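Local coordinates for protein RsfP (Uncultured bacterium, PDB 4GLJ) that probably catalyses the phosphate-dependent cleavage of methylthioadenosine to adenine and methylthioribose 1-phosphate, and binds the dye rhodamine B, at residues M117-F129 with M198-A210. Sequence-based numbering, arbitrary orientation. Where two conformers were deposited one is given.
Sequences MIDMTKQRVSTFF and MTNMPEAKLAREA. With PO4 (phosphate ion), chain D.
R124 and M198 show how a loop leaving a strand can hold a distant turn through its backbone. The R124 guanidinium meets M198 O end-on, with NH1 at 2.6 Å and NH2 at 2.8 Å, the oxygen lying nearly in the guanidinium plane. A weak bond from NH1 reaches M201 O, and E175 takes NE, which helps fix the group's rotation.

Two carboxylates join the segments, one from each side. D119 OD2 offers its anti lone pair to K205 NZ at 2.7 Å, a salt bridge, while D119 OD1 accepts from T121 N, an Asx turn, and from T121 OG1. Near the end of helix 200-209, E209 spreads both oxygens through their syn lone pairs: T127 OG1 donates to E209 OE2 (2.7 Å) and F128 N to E209 OE1 (166° at the hydrogen). T127, its OG1 swung opposite its own N (chi1 -179°) to meet E209, also accepts from F129 N, an ST turn.

Among apolar contacts, M117 meets M201 tip to tip, though doubtfully, in one of its two conformers; P202, after a cis peptide, lays CB against S126 CA and CB; and L206 CD2 makes a CH-pi contact over one face of F128, 3.9 Å from the centroid.

Q178 of the second subunit bonds S126 O and E209 OE2, placing this face at the trimer interface. At the other end T199 OG1 donates, at a doubtfully short distance, to a phosphate, probably from the crystallisation liquor, also held by R64 and H65, beside the dye-contacting M198, an arrangement consistent with the phosphate site of the nucleoside phosphorylase fold.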
loop_
_atom_site.group_PDB
_atom_site.type_symbol
_atom_site.label_atom_id
_atom_site.label_comp_id
_atom_site.label_asym_id
_atom_site.label_seq_id
_atom_site.Cartn_x
_atom_site.Cartn_y
_atom_site.Cartn_z
ATOM N N MET A 117 -7.084 -14.890 3.437
ATOM C CA MET A 117 -6.375 -14.065 2.439
ATOM C C MET A 117 -5.866 -12.847 3.148
ATOM O O MET A 117 -6.466 -12.404 4.177
ATOM C CB MET A 117 -7.342 -13.564 1.383
ATOM C CG MET A 117 -7.864 -14.639 0.484
ATOM S SD MET A 117 -9.044 -13.917 -0.636
ATOM C CE MET A 117 -8.025 -13.539 -2.048
ATOM N N ILE A 118 -4.752 -12.296 2.662
ATOM C CA ILE A 118 -4.282 -11.010 3.209
ATOM C C ILE A 118 -4.039 -10.134 1.963
ATOM O O ILE A 118 -3.348 -10.567 1.057
ATOM C CB ILE A 118 -2.961 -11.199 3.979
ATOM C CG1 ILE A 118 -3.199 -12.098 5.270
ATOM C CG2 ILE A 118 -2.387 -9.789 4.211
ATOM C CD1 ILE A 118 -1.993 -12.440 6.124
ATOM N N ASP A 119 -4.661 -8.945 1.913
ATOM C CA ASP A 119 -4.556 -8.083 0.760
ATOM C C ASP A 119 -3.398 -7.118 0.915
ATOM O O ASP A 119 -3.506 -6.124 1.629
ATOM C CB ASP A 119 -5.841 -7.306 0.548
ATOM C CG ASP A 119 -5.838 -6.521 -0.760
ATOM O OD1 ASP A 119 -4.858 -6.597 -1.527
ATOM O OD2 ASP A 119 -6.857 -5.828 -1.019
ATOM N N MET A 120 -2.269 -7.445 0.285
ATOM C CA MET A 120 -1.116 -6.518 0.233
ATOM C C MET A 120 -1.043 -5.675 -1.044
ATOM O O MET A 120 -0.060 -4.972 -1.233
ATOM C CB MET A 120 0.197 -7.325 0.303
ATOM C CG MET A 120 0.302 -8.079 1.636
ATOM S SD MET A 120 0.153 -7.058 3.115
ATOM C CE MET A 120 1.425 -5.837 2.930
ATOM N N THR A 121 -2.034 -5.763 -1.916
ATOM C CA THR A 121 -2.032 -4.990 -3.155
ATOM C C THR A 121 -2.128 -3.508 -2.818
ATOM O O THR A 121 -2.538 -3.167 -1.709
ATOM C CB THR A 121 -3.172 -5.333 -4.131
ATOM O OG1 THR A 121 -4.457 -4.916 -3.632
ATOM C CG2 THR A 121 -3.149 -6.902 -4.484
ATOM N N LYS A 122 -1.701 -2.661 -3.738
ATOM C CA LYS A 122 -1.481 -1.234 -3.458
ATOM C C LYS A 122 -2.314 -0.328 -4.303
ATOM O O LYS A 122 -2.851 0.715 -3.831
ATOM C CB LYS A 122 0.007 -0.943 -3.683
ATOM C CG LYS A 122 0.929 -1.697 -2.687
ATOM C CD LYS A 122 2.380 -1.559 -3.139
ATOM C CE LYS A 122 3.342 -2.371 -2.217
ATOM N NZ LYS A 122 4.756 -1.946 -2.357
ATOM N N GLN A 123 -2.416 -0.708 -5.582
ATOM C CA GLN A 123 -2.882 0.236 -6.587
ATOM C C GLN A 123 -4.135 -0.169 -7.327
ATOM O O GLN A 123 -4.396 0.311 -8.409
ATOM C CB GLN A 123 -1.737 0.470 -7.587
ATOM C CG GLN A 123 -0.624 1.261 -6.902
ATOM C CD GLN A 123 0.743 1.146 -7.572
ATOM O OE1 GLN A 123 0.840 0.853 -8.802
ATOM N NE2 GLN A 123 1.821 1.473 -6.789
ATOM N N ARG A 124 -4.958 -0.994 -6.743
ATOM C CA ARG A 124 -6.118 -1.497 -7.428
ATOM C C ARG A 124 -7.386 -0.937 -6.847
ATOM O O ARG A 124 -7.444 -0.742 -5.677
ATOM C CB ARG A 124 -6.105 -3.006 -7.378
ATOM C CG ARG A 124 -4.916 -3.581 -8.093
ATOM C CD ARG A 124 -4.688 -4.975 -7.672
ATOM N NE ARG A 124 -3.397 -5.466 -8.052
ATOM C CZ ARG A 124 -3.121 -6.736 -8.184
ATOM N NH1 ARG A 124 -4.059 -7.611 -7.985
ATOM N NH2 ARG A 124 -1.926 -7.115 -8.513
ATOM N N VAL A 125 -8.381 -0.640 -7.670
ATOM C CA VAL A 125 -9.599 -0.139 -7.107
ATOM C C VAL A 125 -10.237 -1.370 -6.464
ATOM O O VAL A 125 -10.476 -2.357 -7.152
ATOM C CB VAL A 125 -10.525 0.447 -8.178
ATOM C CG1 VAL A 125 -11.856 0.944 -7.515
ATOM C CG2 VAL A 125 -9.771 1.549 -8.867
ATOM N N SER A 126 -10.579 -1.305 -5.168
ATOM C CA SER A 126 -10.920 -2.570 -4.497
ATOM C C SER A 126 -12.377 -2.578 -3.941
ATOM O O SER A 126 -12.736 -3.413 -3.104
ATOM C CB SER A 126 -9.894 -2.855 -3.378
ATOM O OG SER A 126 -9.888 -1.698 -2.524
ATOM N N THR A 127 -13.213 -1.708 -4.500
ATOM C CA THR A 127 -14.636 -1.631 -4.131
ATOM C C THR A 127 -15.400 -1.032 -5.288
ATOM O O THR A 127 -14.866 -0.304 -6.146
ATOM C CB THR A 127 -14.835 -0.752 -2.860
ATOM O OG1 THR A 127 -16.220 -0.701 -2.502
ATOM C CG2 THR A 127 -14.365 0.690 -3.085
ATOM N N PHE A 128 -16.686 -1.329 -5.305
ATOM C CA PHE A 128 -17.579 -0.727 -6.240
ATOM C C PHE A 128 -18.166 0.508 -5.611
ATOM O O PHE A 128 -18.851 1.257 -6.286
ATOM C CB PHE A 128 -18.783 -1.633 -6.492
ATOM C CG PHE A 128 -18.467 -2.835 -7.306
ATOM C CD1 PHE A 128 -18.233 -2.729 -8.696
ATOM C CD2 PHE A 128 -18.514 -4.106 -6.735
ATOM C CE1 PHE A 128 -17.986 -3.858 -9.467
ATOM C CE2 PHE A 128 -18.274 -5.225 -7.532
ATOM C CZ PHE A 128 -18.039 -5.127 -8.890
ATOM N N PHE A 129 -17.891 0.706 -4.309
ATOM C CA PHE A 129 -18.518 1.799 -3.586
ATOM C C PHE A 129 -17.728 3.094 -3.567
ATOM O O PHE A 129 -16.608 3.138 -4.042
ATOM C CB PHE A 129 -18.939 1.282 -2.180
ATOM C CG PHE A 129 -20.057 0.251 -2.317
ATOM C CD1 PHE A 129 -19.779 -1.132 -2.428
ATOM C CD2 PHE A 129 -21.373 0.675 -2.503
ATOM C CE1 PHE A 129 -20.826 -2.053 -2.626
ATOM C CE2 PHE A 129 -22.411 -0.223 -2.693
ATOM C CZ PHE A 129 -22.129 -1.599 -2.822
ATOM N N MET A 198 -0.997 -12.886 -7.118
ATOM C CA MET A 198 -1.066 -11.435 -7.451
ATOM C C MET A 198 -2.458 -11.015 -7.841
ATOM O O MET A 198 -2.663 -9.833 -8.207
ATOM C CB MET A 198 -0.076 -11.128 -8.587
ATOM C CG MET A 198 1.383 -11.481 -8.224
ATOM S SD MET A 198 2.498 -10.980 -9.541
ATOM C CE MET A 198 4.030 -11.535 -8.838
ATOM N N THR A 199 -3.408 -11.965 -7.846
ATOM C CA THR A 199 -4.684 -11.620 -8.543
ATOM C C THR A 199 -5.995 -11.750 -7.708
ATOM O O THR A 199 -7.024 -11.139 -8.097
ATOM C CB THR A 199 -4.894 -12.512 -9.820
ATOM O OG1 THR A 199 -4.830 -13.907 -9.411
ATOM C CG2 THR A 199 -3.844 -12.263 -10.828
ATOM N N ASN A 200 -6.000 -12.549 -6.627
ATOM C CA ASN A 200 -7.282 -12.845 -6.001
ATOM C C ASN A 200 -7.806 -11.710 -5.109
ATOM O O ASN A 200 -8.960 -11.746 -4.687
ATOM C CB ASN A 200 -7.253 -14.231 -5.329
ATOM C CG ASN A 200 -7.326 -15.378 -6.397
ATOM O OD1 ASN A 200 -8.005 -16.358 -6.181
ATOM N ND2 ASN A 200 -6.758 -15.154 -7.622
ATOM N N MET A 201 -6.997 -10.667 -4.915
ATOM C CA MET A 201 -7.476 -9.362 -4.420
ATOM C C MET A 201 -7.226 -8.346 -5.515
ATOM O O MET A 201 -6.126 -8.286 -6.041
ATOM C CB MET A 201 -6.752 -8.963 -3.123
ATOM C CG MET A 201 -7.139 -9.812 -1.909
ATOM S SD MET A 201 -8.802 -9.290 -1.361
ATOM C CE MET A 201 -9.023 -10.314 0.089
ATOM N N PRO A 202 -8.217 -7.518 -5.872
ATOM C CA PRO A 202 -9.459 -7.276 -5.099
ATOM C C PRO A 202 -10.618 -8.182 -5.542
ATOM O O PRO A 202 -11.710 -7.980 -5.061
ATOM C CB PRO A 202 -9.779 -5.808 -5.436
ATOM C CG PRO A 202 -9.335 -5.726 -6.879
ATOM C CD PRO A 202 -8.009 -6.460 -6.893
ATOM N N GLU A 203 -10.331 -9.181 -6.385
ATOM C CA GLU A 203 -11.406 -10.066 -6.967
ATOM C C GLU A 203 -12.290 -10.642 -5.864
ATOM O O GLU A 203 -13.532 -10.571 -5.998
ATOM C CB GLU A 203 -10.760 -11.176 -7.763
ATOM C CG GLU A 203 -11.518 -11.702 -8.943
ATOM C CD GLU A 203 -10.678 -12.709 -9.717
ATOM O OE1 GLU A 203 -10.508 -13.854 -9.188
ATOM O OE2 GLU A 203 -10.102 -12.362 -10.791
ATOM N N ALA A 204 -11.689 -11.109 -4.749
ATOM C CA ALA A 204 -12.522 -11.684 -3.655
ATOM C C ALA A 204 -13.430 -10.625 -2.979
ATOM O O ALA A 204 -14.582 -10.934 -2.583
ATOM C CB ALA A 204 -11.688 -12.417 -2.582
ATOM N N LYS A 205 -12.888 -9.410 -2.767
ATOM C CA LYS A 205 -13.661 -8.296 -2.176
ATOM C C LYS A 205 -14.870 -7.929 -3.101
ATOM O O LYS A 205 -15.980 -7.661 -2.628
ATOM C CB LYS A 205 -12.721 -7.054 -2.006
ATOM C CG LYS A 205 -11.723 -7.257 -0.845
ATOM C CD LYS A 205 -10.788 -6.032 -0.756
ATOM C CE LYS A 205 -10.035 -6.196 0.587
ATOM N NZ LYS A 205 -8.862 -5.234 0.727
ATOM N N LEU A 206 -14.593 -7.746 -4.358
ATOM C CA LEU A 206 -15.594 -7.351 -5.341
ATOM C C LEU A 206 -16.700 -8.422 -5.473
ATOM O O LEU A 206 -17.886 -8.090 -5.545
ATOM C CB LEU A 206 -14.919 -7.058 -6.704
ATOM C CG LEU A 206 -13.966 -5.817 -6.575
ATOM C CD1 LEU A 206 -13.025 -5.701 -7.787
ATOM C CD2 LEU A 206 -14.759 -4.501 -6.398
ATOM N N ALA A 207 -16.305 -9.685 -5.489
ATOM C CA ALA A 207 -17.267 -10.807 -5.569
ATOM C C ALA A 207 -18.158 -10.727 -4.324
ATOM O O ALA A 207 -19.400 -10.906 -4.414
ATOM C CB ALA A 207 -16.500 -12.158 -5.611
ATOM N N ARG A 208 -17.572 -10.449 -3.147
ATOM C CA ARG A 208 -18.379 -10.359 -1.926
ATOM C C ARG A 208 -19.379 -9.191 -2.019
ATOM O O ARG A 208 -20.564 -9.335 -1.673
ATOM C CB ARG A 208 -17.475 -10.194 -0.702
ATOM C CG ARG A 208 -18.181 -10.230 0.649
ATOM C CD ARG A 208 -19.045 -11.479 0.962
ATOM N NE ARG A 208 -18.255 -12.710 0.767
ATOM C CZ ARG A 208 -17.528 -13.277 1.735
ATOM N NH1 ARG A 208 -17.534 -12.742 2.981
ATOM N NH2 ARG A 208 -16.890 -14.431 1.521
ATOM N N GLU A 209 -18.910 -8.030 -2.493
ATOM C CA GLU A 209 -19.810 -6.874 -2.652
ATOM C C GLU A 209 -20.909 -7.145 -3.655
ATOM O O GLU A 209 -21.993 -6.509 -3.585
ATOM C CB GLU A 209 -19.050 -5.634 -3.135
ATOM C CG GLU A 209 -18.126 -5.077 -2.044
ATOM C CD GLU A 209 -17.452 -3.790 -2.461
ATOM O OE1 GLU A 209 -17.467 -3.490 -3.697
ATOM O OE2 GLU A 209 -16.886 -3.089 -1.549
ATOM N N ALA A 210 -20.601 -8.006 -4.626
ATOM C CA ALA A 210 -21.576 -8.381 -5.634
ATOM C C ALA A 210 -22.463 -9.528 -5.186
ATOM O O ALA A 210 -23.213 -10.082 -6.001
ATOM C CB ALA A 210 -20.894 -8.757 -6.926
HETATM P P PO4 D . -3.143 -15.916 -11.777
HETATM O O1 PO4 D . -1.748 -15.522 -12.166
HETATM O O2 PO4 D . -3.170 -17.394 -12.082
HETATM O O3 PO4 D . -3.251 -15.584 -10.335
HETATM O O4 PO4 D . -4.219 -15.205 -12.592
HETATM O O HOH W 1 -10.320 -2.620 0.107
#